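Local coordinates for protein putative aspartyl-tRNA synthetase (Leishmania major, PDB 6OD8) that probably catalyses the ATP-dependent attachment of L-aspartate to tRNA(Asp), releasing AMP and diphosphate, as a class II aminoacyl-tRNA synthetase, at residues P360-L365 and G442-I447; L365-I370 and D396-R401; E480-G485 and E531-L536. One frame throughout, in Å; residues are numbered along the deposited sequence.

Contact 1: residues P360-L365 and G442-I447; sequences PLVWKL and GTDFFI. With EDO (1,2-ethanediol), chain K.
Asp444 holds Val362 at both its backbone polar atoms, by side chain at N and by its own N at O. Its carboxylate oxygen OD2 accepts from Val362 N at 2.9 Å, a nearly straight bond (171° at the hydrogen) that uses the anti side of the carboxylate. In return, Asp444 N donates to Val362 O over 2.8 Å. The torsion explains the pairing: CG lies beside the residue's own backbone N (chi1 -60°), which turns the carboxylate back toward the amide of Val362. Leu361 runs past Asp444 in the opposite sense, and its CD1 methyl comes within 3.4 Å of Asp444 CB. Val362 itself meets the other segment through a branch, with CG1 3.5 Å from Gly442 O.

These residues connect an irregular loop, lying between helices 346-353 and 367-373, to the entrance of strand 445-449 in the large, mainly antiparallel sheet of the class II synthetase catalytic domain. Segment 360-365 forms no strand here, and one of the two bonds comes from a side chain rather than a backbone carbonyl.

Trp363 and Phe445 touch at the base of their side chains, CB to CB at 3.7 Å, after which both rings lead away from the facing segment. The indole reaches helix 325-342, where NE1 bonds Asn336, and the phenyl ring meets Phe335 of the same helix. Further along, the CD1 methyl of Leu365 lies 3.7 Å from Thr443 CG2, the two side chains passing at a slant. A water collects the polar atoms here: it donates to Trp363 O and Phe445 O and accepts from Thr443 OG1 at 3.0 Å. On the far oxygen of the carboxylate, Asp444 OD1 forms a salt bridge with Lys438 and takes a hydrogen bond from a bound 1,2-ethanediol.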
ATOM      1  N   PRO A 360       7.550   0.385  26.820  1.00 23.93           N
ATOM      2  CA  PRO A 360       6.823   1.151  25.793  1.00 26.57           C
ATOM      3  C   PRO A 360       7.577   2.413  25.398  1.00 26.64           C
ATOM      4  O   PRO A 360       8.171   3.098  26.236  1.00 23.14           O
ATOM      5  CB  PRO A 360       5.494   1.494  26.476  1.00 23.39           C
ATOM      6  CG  PRO A 360       5.308   0.424  27.490  1.00 30.36           C
ATOM      7  CD  PRO A 360       6.680   0.017  27.953  1.00 25.57           C
ATOM      8  N   LEU A 361       7.535   2.714  24.105  1.00 28.61           N
ATOM      9  CA  LEU A 361       8.235   3.872  23.573  1.00 24.79           C
ATOM     10  C   LEU A 361       7.677   5.156  24.168  1.00 25.63           C
ATOM     11  O   LEU A 361       6.457   5.329  24.283  1.00 23.78           O
ATOM     12  CB  LEU A 361       8.093   3.917  22.056  1.00 19.18           C
ATOM     13  CG  LEU A 361       9.013   4.884  21.312  1.00 23.41           C
ATOM     14  CD1 LEU A 361      10.385   4.232  21.264  1.00 22.07           C
ATOM     15  CD2 LEU A 361       8.475   5.168  19.885  1.00 19.69           C
ATOM     16  N   VAL A 362       8.582   6.050  24.550  1.00 23.07           N
ATOM     17  CA  VAL A 362       8.247   7.425  24.911  1.00 22.79           C
ATOM     18  C   VAL A 362       8.710   8.297  23.755  1.00 20.27           C
ATOM     19  O   VAL A 362       9.895   8.286  23.411  1.00 23.83           O
ATOM     20  CB  VAL A 362       8.910   7.842  26.228  1.00 22.58           C
ATOM     21  CG1 VAL A 362       8.597   9.305  26.547  1.00 25.89           C
ATOM     22  CG2 VAL A 362       8.437   6.930  27.375  1.00 24.93           C
ATOM     23  N   TRP A 363       7.776   9.014  23.120  1.00 18.75           N
ATOM     24  CA  TRP A 363       8.142   9.868  21.999  1.00 20.43           C
ATOM     25  C   TRP A 363       7.925  11.354  22.278  1.00 21.77           C
ATOM     26  O   TRP A 363       8.317  12.176  21.452  1.00 22.46           O
ATOM     27  CB  TRP A 363       7.387   9.443  20.716  1.00 19.41           C
ATOM     28  CG  TRP A 363       5.891   9.667  20.684  1.00 15.45           C
ATOM     29  CD1 TRP A 363       5.227  10.703  20.097  1.00 20.88           C
ATOM     30  CD2 TRP A 363       4.884   8.801  21.222  1.00 16.67           C
ATOM     31  NE1 TRP A 363       3.866  10.541  20.245  1.00 19.00           N
ATOM     32  CE2 TRP A 363       3.633   9.397  20.958  1.00 17.14           C
ATOM     33  CE3 TRP A 363       4.923   7.589  21.920  1.00 22.25           C
ATOM     34  CZ2 TRP A 363       2.430   8.810  21.348  1.00 24.18           C
ATOM     35  CZ3 TRP A 363       3.725   7.014  22.322  1.00 22.62           C
ATOM     36  CH2 TRP A 363       2.499   7.626  22.034  1.00 22.59           C
ATOM     37  N   LYS A 364       7.321  11.709  23.412  1.00 18.33           N
ATOM     38  CA  LYS A 364       7.049  13.092  23.793  1.00 24.93           C
ATOM     39  C   LYS A 364       7.847  13.471  25.028  1.00 22.03           C
ATOM     40  O   LYS A 364       7.927  12.692  25.989  1.00 20.61           O
ATOM     41  CB  LYS A 364       5.564  13.312  24.116  1.00 18.11           C
ATOM     42  CG  LYS A 364       4.574  12.975  23.007  1.00 17.37           C
ATOM     43  CD  LYS A 364       3.182  13.491  23.370  1.00 27.91           C
ATOM     44  CE  LYS A 364       2.155  13.087  22.332  1.00 28.19           C
ATOM     45  NZ  LYS A 364       0.872  13.831  22.517  1.00 30.46           N
ATOM     46  N   LEU A 365       8.386  14.690  25.036  1.00 19.02           N
ATOM     47  CA  LEU A 365       8.798  15.283  26.304  1.00 21.86           C
ATOM     48  C   LEU A 365       7.567  15.592  27.153  1.00 25.80           C
ATOM     49  O   LEU A 365       6.495  15.910  26.633  1.00 24.83           O
ATOM     50  CB  LEU A 365       9.590  16.574  26.064  1.00 20.20           C
ATOM     51  CG  LEU A 365      11.112  16.512  25.936  1.00 37.14           C
ATOM     52  CD1 LEU A 365      11.491  15.735  24.717  1.00 25.78           C
ATOM     53  CD2 LEU A 365      11.722  17.926  25.886  1.00 30.49           C
ATOM     54  N   GLY A 442      14.470  12.566  28.461  1.00 23.82           N
ATOM     55  CA  GLY A 442      13.464  11.578  28.832  1.00 21.69           C
ATOM     56  C   GLY A 442      12.703  10.955  27.692  1.00 29.79           C
ATOM     57  O   GLY A 442      11.653  10.344  27.928  1.00 27.22           O
ATOM     58  N   THR A 443      13.204  11.060  26.460  1.00 23.63           N
ATOM     59  CA  THR A 443      12.466  10.607  25.295  1.00 21.61           C
ATOM     60  C   THR A 443      13.302   9.629  24.480  1.00 26.07           C
ATOM     61  O   THR A 443      14.533   9.726  24.429  1.00 19.14           O
ATOM     62  CB  THR A 443      12.013  11.775  24.403  1.00 22.47           C
ATOM     63  OG1 THR A 443      11.240  11.258  23.312  1.00 22.03           O
ATOM     64  CG2 THR A 443      13.209  12.550  23.870  1.00 22.47           C
ATOM     65  N   ASP A 444      12.606   8.664  23.875  1.00 19.70           N
ATOM     66  CA  ASP A 444      13.169   7.663  22.975  1.00 20.47           C
ATOM     67  C   ASP A 444      13.117   8.087  21.512  1.00 20.20           C
ATOM     68  O   ASP A 444      13.548   7.311  20.651  1.00 22.71           O
ATOM     69  CB  ASP A 444      12.409   6.320  23.092  1.00 19.09           C
ATOM     70  CG  ASP A 444      12.447   5.729  24.490  1.00 19.00           C
ATOM     71  OD1 ASP A 444      13.531   5.671  25.106  1.00 22.34           O
ATOM     72  OD2 ASP A 444      11.375   5.302  24.964  1.00 27.18           O
ATOM     73  N   PHE A 445      12.607   9.291  21.216  1.00 18.40           N
ATOM     74  CA  PHE A 445      12.382   9.768  19.855  1.00 17.76           C
ATOM     75  C   PHE A 445      12.868  11.204  19.730  1.00 21.90           C
ATOM     76  O   PHE A 445      12.494  12.047  20.546  1.00 21.47           O
ATOM     77  CB  PHE A 445      10.894   9.715  19.502  1.00 16.75           C
ATOM     78  CG  PHE A 445      10.601  10.046  18.054  1.00 23.04           C
ATOM     79  CD1 PHE A 445      10.530   9.040  17.105  1.00 25.69           C
ATOM     80  CD2 PHE A 445      10.432  11.357  17.642  1.00 24.44           C
ATOM     81  CE1 PHE A 445      10.268   9.328  15.770  1.00 26.18           C
ATOM     82  CE2 PHE A 445      10.181  11.645  16.308  1.00 28.15           C
ATOM     83  CZ  PHE A 445      10.102  10.635  15.376  1.00 20.64           C
ATOM     84  N   PHE A 446      13.655  11.501  18.699  1.00 17.91           N
ATOM     85  CA  PHE A 446      14.102  12.881  18.526  1.00 18.17           C
ATOM     86  C   PHE A 446      14.608  13.066  17.103  1.00 19.14           C
ATOM     87  O   PHE A 446      14.900  12.100  16.388  1.00 16.76           O
ATOM     88  CB  PHE A 446      15.167  13.276  19.558  1.00 18.91           C
ATOM     89  CG  PHE A 446      16.553  12.751  19.258  1.00 20.77           C
ATOM     90  CD1 PHE A 446      17.470  13.540  18.589  1.00 23.06           C
ATOM     91  CD2 PHE A 446      16.931  11.467  19.645  1.00 16.74           C
ATOM     92  CE1 PHE A 446      18.762  13.072  18.312  1.00 22.93           C
ATOM     93  CE2 PHE A 446      18.195  10.980  19.340  1.00 23.07           C
ATOM     94  CZ  PHE A 446      19.109  11.785  18.689  1.00 24.94           C
ATOM     95  N   ILE A 447      14.669  14.318  16.672  1.00 18.26           N
ATOM     96  CA  ILE A 447      15.253  14.598  15.369  1.00 19.60           C
ATOM     97  C   ILE A 447      16.516  15.427  15.567  1.00 19.43           C
ATOM     98  O   ILE A 447      16.587  16.243  16.486  1.00 19.58           O
ATOM     99  CB  ILE A 447      14.251  15.284  14.414  1.00 26.86           C
ATOM    100  CG1 ILE A 447      14.143  16.773  14.689  1.00 27.69           C
ATOM    101  CG2 ILE A 447      12.880  14.643  14.547  1.00 23.90           C
ATOM    102  CD1 ILE A 447      15.029  17.642  13.801  1.00 28.38           C
TER
HETATM  103  C1  EDO K 609      17.991   5.436  23.528  1.00 38.60           C
HETATM  104  O1  EDO K 609      18.642   4.672  24.544  1.00 37.15           O
HETATM  105  C2  EDO K 609      16.590   5.810  23.967  1.00 36.11           C
HETATM  106  O2  EDO K 609      15.716   4.681  23.858  1.00 36.69           O
HETATM  107  O   HOH W   1      11.016   3.278  26.323  1.00 24.54           O
HETATM  108  O   HOH W   2      10.505  13.589  21.646  1.00 18.24           O
HETATM  109  O   HOH W   3       9.109  12.176  28.204  1.00 30.45           O

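Contact 2: residues L365-I370 and D396-R401; sequences LTPERI and DSRMLR. With EDO (1,2-ethanediol), chain H.
Leu365 offers both its backbone polar atoms to Arg398. Its N donates to Arg398 O at 2.9 Å, and its O accepts from Arg398 NE at 2.7 Å. The second bond is bent at the hydrogen (139°), although NE lies nearly in line with the carbonyl and the oxygen sits in the guanidinium plane. The side chain of Leu365 also reaches the second segment, its CD1 3.7 Å from Leu400 CB. Thr366 is the N-cap of helix 367-373, its OG1 accepting from Arg369 N at 3.0 Å. Pro367, in the first turn, lays CD over one face of the guanidinium, 3.6 Å from Arg398 NE. Ile370, one turn on, brings CD1 to 4.0 Å from Arg398 CG, crossing the arginine chain at about a right angle. That chain bends at chi3 (-63°), which turns NE toward the carbonyl of Leu365.

Arg398 NH1 also bonds Met395 O, so two neutral carbonyls hold the guanidinium through different nitrogens. This should fix its rotation, and the cation probably polarises the Leu365 carbonyl just ahead of the helix.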
ATOM      1  N   LEU A 365       8.386  14.690  25.036  1.00 19.02           N
ATOM      2  CA  LEU A 365       8.798  15.283  26.304  1.00 21.86           C
ATOM      3  C   LEU A 365       7.567  15.592  27.153  1.00 25.80           C
ATOM      4  O   LEU A 365       6.495  15.910  26.633  1.00 24.83           O
ATOM      5  CB  LEU A 365       9.590  16.574  26.064  1.00 20.20           C
ATOM      6  CG  LEU A 365      11.112  16.512  25.936  1.00 37.14           C
ATOM      7  CD1 LEU A 365      11.491  15.735  24.717  1.00 25.78           C
ATOM      8  CD2 LEU A 365      11.722  17.926  25.886  1.00 30.49           C
ATOM      9  N   THR A 366       7.721  15.511  28.471  1.00 22.75           N
ATOM     10  CA  THR A 366       6.656  16.004  29.338  1.00 31.89           C
ATOM     11  C   THR A 366       6.667  17.533  29.345  1.00 31.57           C
ATOM     12  O   THR A 366       7.705  18.152  29.096  1.00 27.79           O
ATOM     13  CB  THR A 366       6.806  15.485  30.769  1.00 29.55           C
ATOM     14  OG1 THR A 366       7.967  16.061  31.371  1.00 25.47           O
ATOM     15  CG2 THR A 366       6.912  13.960  30.796  1.00 26.49           C
ATOM     16  N   PRO A 367       5.517  18.170  29.588  1.00 34.53           N
ATOM     17  CA  PRO A 367       5.539  19.634  29.754  1.00 32.47           C
ATOM     18  C   PRO A 367       6.519  20.071  30.823  1.00 31.55           C
ATOM     19  O   PRO A 367       7.174  21.111  30.670  1.00 31.09           O
ATOM     20  CB  PRO A 367       4.084  19.970  30.118  1.00 30.57           C
ATOM     21  CG  PRO A 367       3.280  18.833  29.500  1.00 32.47           C
ATOM     22  CD  PRO A 367       4.149  17.612  29.640  1.00 30.22           C
ATOM     23  N   GLU A 368       6.676  19.273  31.887  1.00 33.56           N
ATOM     24  CA  GLU A 368       7.563  19.639  32.987  1.00 37.97           C
ATOM     25  C   GLU A 368       9.025  19.622  32.557  1.00 35.68           C
ATOM     26  O   GLU A 368       9.792  20.528  32.908  1.00 28.57           O
ATOM     27  CB  GLU A 368       7.341  18.693  34.164  1.00 44.66           C
ATOM     28  CG  GLU A 368       5.990  18.859  34.872  1.00 50.41           C
ATOM     29  CD  GLU A 368       4.801  18.301  34.085  1.00 48.82           C
ATOM     30  OE1 GLU A 368       4.977  17.358  33.285  1.00 45.54           O
ATOM     31  OE2 GLU A 368       3.677  18.808  34.277  1.00 50.35           O
ATOM     32  N   ARG A 369       9.435  18.603  31.799  1.00 30.16           N
ATOM     33  CA  ARG A 369      10.823  18.554  31.352  1.00 29.68           C
ATOM     34  C   ARG A 369      11.134  19.728  30.429  1.00 26.28           C
ATOM     35  O   ARG A 369      12.219  20.315  30.503  1.00 30.63           O
ATOM     36  CB  ARG A 369      11.117  17.220  30.657  1.00 28.79           C
ATOM     37  CG  ARG A 369      12.601  16.855  30.629  1.00 26.17           C
ATOM     38  CD  ARG A 369      13.227  16.957  32.036  1.00 30.67           C
ATOM     39  NE  ARG A 369      14.663  16.700  32.031  1.00 41.68           N
ATOM     40  CZ  ARG A 369      15.514  17.094  32.984  1.00 46.32           C
ATOM     41  NH1 ARG A 369      15.082  17.788  34.036  1.00 44.92           N
ATOM     42  NH2 ARG A 369      16.809  16.799  32.883  1.00 40.58           N
ATOM     43  N   ILE A 370      10.183  20.076  29.562  1.00 23.76           N
ATOM     44  CA  ILE A 370      10.332  21.233  28.691  1.00 25.23           C
ATOM     45  C   ILE A 370      10.637  22.475  29.518  1.00 34.01           C
ATOM     46  O   ILE A 370      11.589  23.212  29.230  1.00 24.63           O
ATOM     47  CB  ILE A 370       9.069  21.397  27.827  1.00 22.84           C
ATOM     48  CG1 ILE A 370       9.094  20.360  26.689  1.00 21.68           C
ATOM     49  CG2 ILE A 370       8.921  22.834  27.317  1.00 23.83           C
ATOM     50  CD1 ILE A 370       7.809  20.268  25.893  1.00 21.09           C
ATOM     51  N   ASP A 396       1.472  20.168  22.151  1.00 31.87           N
ATOM     52  CA  ASP A 396       0.641  18.981  21.982  1.00 37.60           C
ATOM     53  C   ASP A 396       1.463  17.723  21.679  1.00 30.86           C
ATOM     54  O   ASP A 396       1.316  16.712  22.368  1.00 30.57           O
ATOM     55  CB  ASP A 396      -0.398  19.225  20.885  1.00 42.26           C
ATOM     56  CG  ASP A 396      -1.110  17.955  20.467  1.00 61.06           C
ATOM     57  OD1 ASP A 396      -1.000  17.553  19.289  1.00 68.08           O
ATOM     58  OD2 ASP A 396      -1.763  17.342  21.334  1.00 70.32           O
ATOM     59  N   SER A 397       2.328  17.753  20.666  1.00 27.40           N
ATOM     60  CA  SER A 397       3.131  16.570  20.366  1.00 25.85           C
ATOM     61  C   SER A 397       4.489  16.562  21.078  1.00 19.67           C
ATOM     62  O   SER A 397       5.044  15.482  21.316  1.00 18.69           O
ATOM     63  CB  SER A 397       3.342  16.427  18.855  1.00 26.69           C
ATOM     64  OG  SER A 397       4.071  17.508  18.305  1.00 23.07           O
ATOM     65  N   ARG A 398       5.048  17.732  21.391  1.00 21.20           N
ATOM     66  CA  ARG A 398       6.208  17.824  22.303  1.00 18.66           C
ATOM     67  C   ARG A 398       7.375  16.951  21.831  1.00 17.56           C
ATOM     68  O   ARG A 398       8.034  16.257  22.620  1.00 20.24           O
ATOM     69  CB  ARG A 398       5.800  17.468  23.739  1.00 20.42           C
ATOM     70  CG  ARG A 398       4.699  18.375  24.313  1.00 20.06           C
ATOM     71  CD  ARG A 398       4.450  18.129  25.810  1.00 26.93           C
ATOM     72  NE  ARG A 398       3.973  16.776  26.133  1.00 30.72           N
ATOM     73  CZ  ARG A 398       2.715  16.371  25.972  1.00 30.07           C
ATOM     74  NH1 ARG A 398       1.818  17.212  25.472  1.00 28.59           N
ATOM     75  NH2 ARG A 398       2.348  15.135  26.310  1.00 28.83           N
ATOM     76  N   MET A 399       7.660  17.007  20.533  1.00 16.86           N
ATOM     77  CA  MET A 399       8.664  16.143  19.925  1.00 17.09           C
ATOM     78  C   MET A 399       9.981  16.892  19.747  1.00 20.49           C
ATOM     79  O   MET A 399      10.023  17.959  19.117  1.00 18.11           O
ATOM     80  CB  MET A 399       8.135  15.576  18.606  1.00 16.65           C
ATOM     81  CG  MET A 399       7.041  14.542  18.902  1.00 22.10           C
ATOM     82  SD  MET A 399       6.080  14.025  17.449  1.00 25.29           S
ATOM     83  CE  MET A 399       7.220  12.919  16.723  1.00 19.89           C
ATOM     84  N   LEU A 400      11.052  16.303  20.289  1.00 19.15           N
ATOM     85  CA  LEU A 400      12.335  16.985  20.478  1.00 18.17           C
ATOM     86  C   LEU A 400      13.129  17.141  19.178  1.00 20.54           C
ATOM     87  O   LEU A 400      13.302  16.185  18.420  1.00 17.76           O
ATOM     88  CB  LEU A 400      13.171  16.207  21.494  1.00 17.69           C
ATOM     89  CG  LEU A 400      14.503  16.807  21.903  1.00 23.90           C
ATOM     90  CD1 LEU A 400      14.167  18.003  22.765  1.00 22.86           C
ATOM     91  CD2 LEU A 400      15.293  15.765  22.689  1.00 19.96           C
ATOM     92  N   ARG A 401      13.647  18.351  18.955  1.00 18.80           N
ATOM     93  CA  ARG A 401      14.532  18.686  17.844  1.00 22.66           C
ATOM     94  C   ARG A 401      15.804  19.259  18.444  1.00 25.09           C
ATOM     95  O   ARG A 401      15.721  20.120  19.319  1.00 19.88           O
ATOM     96  CB  ARG A 401      13.904  19.735  16.916  1.00 16.79           C
ATOM     97  CG  ARG A 401      12.548  19.382  16.354  1.00 18.70           C
ATOM     98  CD  ARG A 401      12.048  20.482  15.424  1.00 19.87           C
ATOM     99  NE  ARG A 401      10.714  20.185  14.895  1.00 16.84           N
ATOM    100  CZ  ARG A 401      10.060  20.970  14.045  1.00 23.49           C
ATOM    101  NH1 ARG A 401      10.622  22.098  13.618  1.00 18.67           N
ATOM    102  NH2 ARG A 401       8.841  20.629  13.627  1.00 21.35           N
TER
HETATM  103  C1  EDO H 606       4.668  18.114  15.318  1.00 39.48           C
HETATM  104  O1  EDO H 606       3.299  18.150  15.757  1.00 36.12           O
HETATM  105  C2  EDO H 606       4.981  19.266  14.374  1.00 36.76           C
HETATM  106  O2  EDO H 606       3.889  19.457  13.467  1.00 45.48           O

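Contact 3: residues E480-G485 and E531-L536; sequences EEISSG and ERVVML
A single carboxylate oxygen, Glu480 OE1, takes both terminal nitrogens of Arg532 in a lopsided salt bridge. Arg532 NH2 donates to Glu480 OE1 at 2.9 Å and 163°, with the oxygen in the guanidinium plane. The bond from Arg532 NH1 to the same oxygen is weak, at 3.4 Å. OE1 is met on its anti side, and the two flat groups are 45° apart, so this is not the coplanar, two-oxygen form of the pair. Over the centre of one guanidinium face stands the CD1 methyl of Leu536, 4.1 Å above the plane, while Leu536 CD2 lies 3.7 Å from Glu480 CD.

Ile482 makes the apolar half. With CG1 anti to the backbone N (chi1 -171°), it sends CD1 to the helix backbone, 3.4 Å from Val533 N, and it also packs 3.8 Å from Val533 CB.

In the next shell, Lys431 forms a salt bridge with the other oxygen of Glu480, OE2, and a water donates to that oxygen. Arg532 NH1 has a further weak bond to Met535 SD, at the edge of the guanidinium. Ile477 and Ile528, from the strands flanking 480-487, back Ile482 and Val533. Ile482 and Ser483 together face Met475 in a classic beta bulge.

Strand 523-529 running into helix 530-538, with the sequence Gly-Leu-Glu-Arg at the junction, is motif 3 of class II synthetases. The contact packs the motif 3 helix on the catalytic sheet, and Arg532, the signature arginine of the motif, probably belongs to the ATP-binding site, as in relatives.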
ATOM      1  N   GLU A 480      18.499   4.842  17.136  1.00 19.45           N
ATOM      2  CA  GLU A 480      18.812   4.341  15.806  1.00 18.16           C
ATOM      3  C   GLU A 480      18.009   5.105  14.770  1.00 19.33           C
ATOM      4  O   GLU A 480      16.817   5.375  14.969  1.00 19.27           O
ATOM      5  CB  GLU A 480      18.527   2.835  15.716  1.00 20.29           C
ATOM      6  CG  GLU A 480      19.327   2.065  16.754  1.00 20.38           C
ATOM      7  CD  GLU A 480      19.305   0.563  16.519  1.00 25.09           C
ATOM      8  OE1 GLU A 480      19.404   0.127  15.345  1.00 30.73           O
ATOM      9  OE2 GLU A 480      19.194  -0.176  17.510  1.00 25.03           O
ATOM     10  N   GLU A 481      18.684   5.444  13.664  1.00 17.11           N
ATOM     11  CA  GLU A 481      18.089   6.240  12.603  1.00 17.89           C
ATOM     12  C   GLU A 481      16.912   5.499  11.981  1.00 18.68           C
ATOM     13  O   GLU A 481      17.020   4.328  11.619  1.00 20.22           O
ATOM     14  CB  GLU A 481      19.154   6.552  11.540  1.00 24.91           C
ATOM     15  CG  GLU A 481      18.728   7.546  10.464  1.00 32.58           C
ATOM     16  CD  GLU A 481      18.171   6.882   9.202  1.00 49.92           C
ATOM     17  OE1 GLU A 481      18.324   5.649   9.042  1.00 55.08           O
ATOM     18  OE2 GLU A 481      17.575   7.602   8.370  1.00 50.28           O
ATOM     19  N   ILE A 482      15.781   6.182  11.846  1.00 16.27           N
ATOM     20  CA  ILE A 482      14.604   5.579  11.229  1.00 17.85           C
ATOM     21  C   ILE A 482      14.150   6.323   9.971  1.00 17.73           C
ATOM     22  O   ILE A 482      13.503   5.715   9.102  1.00 19.14           O
ATOM     23  CB  ILE A 482      13.440   5.460  12.240  1.00 22.84           C
ATOM     24  CG1 ILE A 482      12.275   4.635  11.667  1.00 21.58           C
ATOM     25  CG2 ILE A 482      12.924   6.841  12.651  1.00 26.13           C
ATOM     26  CD1 ILE A 482      12.644   3.174  11.319  1.00 25.61           C
ATOM     27  N   SER A 483      14.519   7.590   9.795  1.00 16.87           N
ATOM     28  CA  SER A 483      14.046   8.345   8.641  1.00 18.04           C
ATOM     29  C   SER A 483      14.945   9.557   8.443  1.00 19.74           C
ATOM     30  O   SER A 483      15.370  10.182   9.413  1.00 25.34           O
ATOM     31  CB  SER A 483      12.584   8.790   8.827  1.00 19.32           C
ATOM     32  OG  SER A 483      12.088   9.483   7.664  1.00 17.98           O
ATOM     33  N   SER A 484      15.242   9.865   7.178  1.00 19.82           N
ATOM     34  CA  SER A 484      15.929  11.090   6.785  1.00 19.82           C
ATOM     35  C   SER A 484      14.978  11.916   5.928  1.00 22.29           C
ATOM     36  O   SER A 484      14.357  11.375   5.009  1.00 23.93           O
ATOM     37  CB  SER A 484      17.203  10.767   5.988  1.00 20.37           C
ATOM     38  OG  SER A 484      18.128  10.055   6.786  1.00 28.44           O
ATOM     39  N   GLY A 485      14.856  13.207   6.231  1.00 15.56           N
ATOM     40  CA  GLY A 485      14.064  14.114   5.414  1.00 12.40           C
ATOM     41  C   GLY A 485      14.879  15.318   4.989  1.00 21.35           C
ATOM     42  O   GLY A 485      15.833  15.712   5.657  1.00 18.45           O
ATOM     43  N   GLU A 531       9.625  -2.468   8.273  1.00 12.77           N
ATOM     44  CA  GLU A 531      10.117  -3.477   9.204  1.00 13.92           C
ATOM     45  C   GLU A 531      10.976  -2.842  10.296  1.00 18.03           C
ATOM     46  O   GLU A 531      10.886  -3.233  11.463  1.00 14.23           O
ATOM     47  CB  GLU A 531      10.910  -4.537   8.443  1.00 15.92           C
ATOM     48  CG  GLU A 531      10.093  -5.220   7.334  1.00 19.90           C
ATOM     49  CD  GLU A 531      10.179  -4.511   5.977  1.00 20.29           C
ATOM     50  OE1 GLU A 531      10.544  -3.310   5.915  1.00 20.68           O
ATOM     51  OE2 GLU A 531       9.908  -5.191   4.974  1.00 19.29           O
ATOM     52  N   ARG A 532      11.817  -1.866   9.936  1.00 15.32           N
ATOM     53  CA  ARG A 532      12.674  -1.241  10.956  1.00 17.49           C
ATOM     54  C   ARG A 532      11.861  -0.420  11.952  1.00 20.81           C
ATOM     55  O   ARG A 532      12.164  -0.406  13.146  1.00 16.51           O
ATOM     56  CB  ARG A 532      13.746  -0.357  10.304  1.00 19.83           C
ATOM     57  CG  ARG A 532      14.933  -1.128   9.764  1.00 32.34           C
ATOM     58  CD  ARG A 532      15.845  -1.588  10.893  1.00 39.04           C
ATOM     59  NE  ARG A 532      16.787  -0.541  11.298  1.00 40.81           N
ATOM     60  CZ  ARG A 532      17.475  -0.548  12.438  1.00 40.42           C
ATOM     61  NH1 ARG A 532      17.319  -1.536  13.315  1.00 35.33           N
ATOM     62  NH2 ARG A 532      18.308   0.447  12.707  1.00 45.73           N
ATOM     63  N   VAL A 533      10.817   0.268  11.499  1.00 18.07           N
ATOM     64  CA  VAL A 533      10.038   1.013  12.472  1.00 19.10           C
ATOM     65  C   VAL A 533       9.324   0.062  13.433  1.00 17.33           C
ATOM     66  O   VAL A 533       9.294   0.315  14.639  1.00 17.11           O
ATOM     67  CB  VAL A 533       9.098   2.024  11.770  1.00 23.68           C
ATOM     68  CG1 VAL A 533       7.808   1.398  11.295  1.00 20.75           C
ATOM     69  CG2 VAL A 533       8.820   3.203  12.705  1.00 32.12           C
ATOM     70  N   VAL A 534       8.809  -1.077  12.944  1.00 15.78           N
ATOM     71  CA  VAL A 534       8.181  -2.049  13.849  1.00 15.71           C
ATOM     72  C   VAL A 534       9.220  -2.604  14.809  1.00 14.42           C
ATOM     73  O   VAL A 534       8.976  -2.726  16.015  1.00 16.53           O
ATOM     74  CB  VAL A 534       7.480  -3.183  13.058  1.00 15.38           C
ATOM     75  CG1 VAL A 534       7.004  -4.303  14.017  1.00 15.31           C
ATOM     76  CG2 VAL A 534       6.320  -2.647  12.267  1.00 12.70           C
ATOM     77  N   MET A 535      10.411  -2.911  14.290  1.00 15.97           N
ATOM     78  CA  MET A 535      11.477  -3.463  15.119  1.00 17.34           C
ATOM     79  C   MET A 535      11.886  -2.483  16.216  1.00 21.76           C
ATOM     80  O   MET A 535      11.972  -2.850  17.394  1.00 21.24           O
ATOM     81  CB  MET A 535      12.672  -3.822  14.233  1.00 15.77           C
ATOM     82  CG  MET A 535      13.952  -4.141  15.010  1.00 22.88           C
ATOM     83  SD  MET A 535      15.332  -4.342  13.878  1.00 20.53           S
ATOM     84  CE  MET A 535      16.607  -4.928  14.964  1.00 23.59           C
ATOM     85  N   LEU A 536      12.132  -1.219  15.853  1.00 16.77           N
ATOM     86  CA  LEU A 536      12.599  -0.266  16.868  1.00 18.97           C
ATOM     87  C   LEU A 536      11.479   0.104  17.841  1.00 20.51           C
ATOM     88  O   LEU A 536      11.719   0.239  19.045  1.00 23.41           O
ATOM     89  CB  LEU A 536      13.175   0.987  16.196  1.00 15.67           C
ATOM     90  CG  LEU A 536      14.496   0.706  15.455  1.00 15.97           C
ATOM     91  CD1 LEU A 536      14.823   1.813  14.463  1.00 20.19           C
ATOM     92  CD2 LEU A 536      15.635   0.509  16.464  1.00 19.16           C
TER
HETATM   93  O   HOH W   4      18.018  -2.676  16.508  1.00 45.55           O
HETATM   94  O   HOH W   5      19.095   2.470  11.468  1.00 32.12           O
HETATM   95  O   HOH W   6      16.626   1.710  10.465  1.00 41.63           O

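How the contacts relate
From the N terminus, the chain first passes through 360-365, which opens contact 1, then 365-370, which opens contact 2; Leu365 belongs to both. Contact 2 closes first, at 396-401, tying the start of helix 367-373 to the segment leading into strand 400-403. Contact 1 closes around it at 442-447, the smaller loop nested in the larger, and ties the loop before that helix to strand 445-449. The pair also touch: these strands are neighbours in the sheet, with Ile447 N 2.9 Å from Leu400 O. Contact 3 follows in series, closing a separate loop that joins strand 480-487 of the same sheet to helix 530-538, about 13 Å from contact 1 centre to centre.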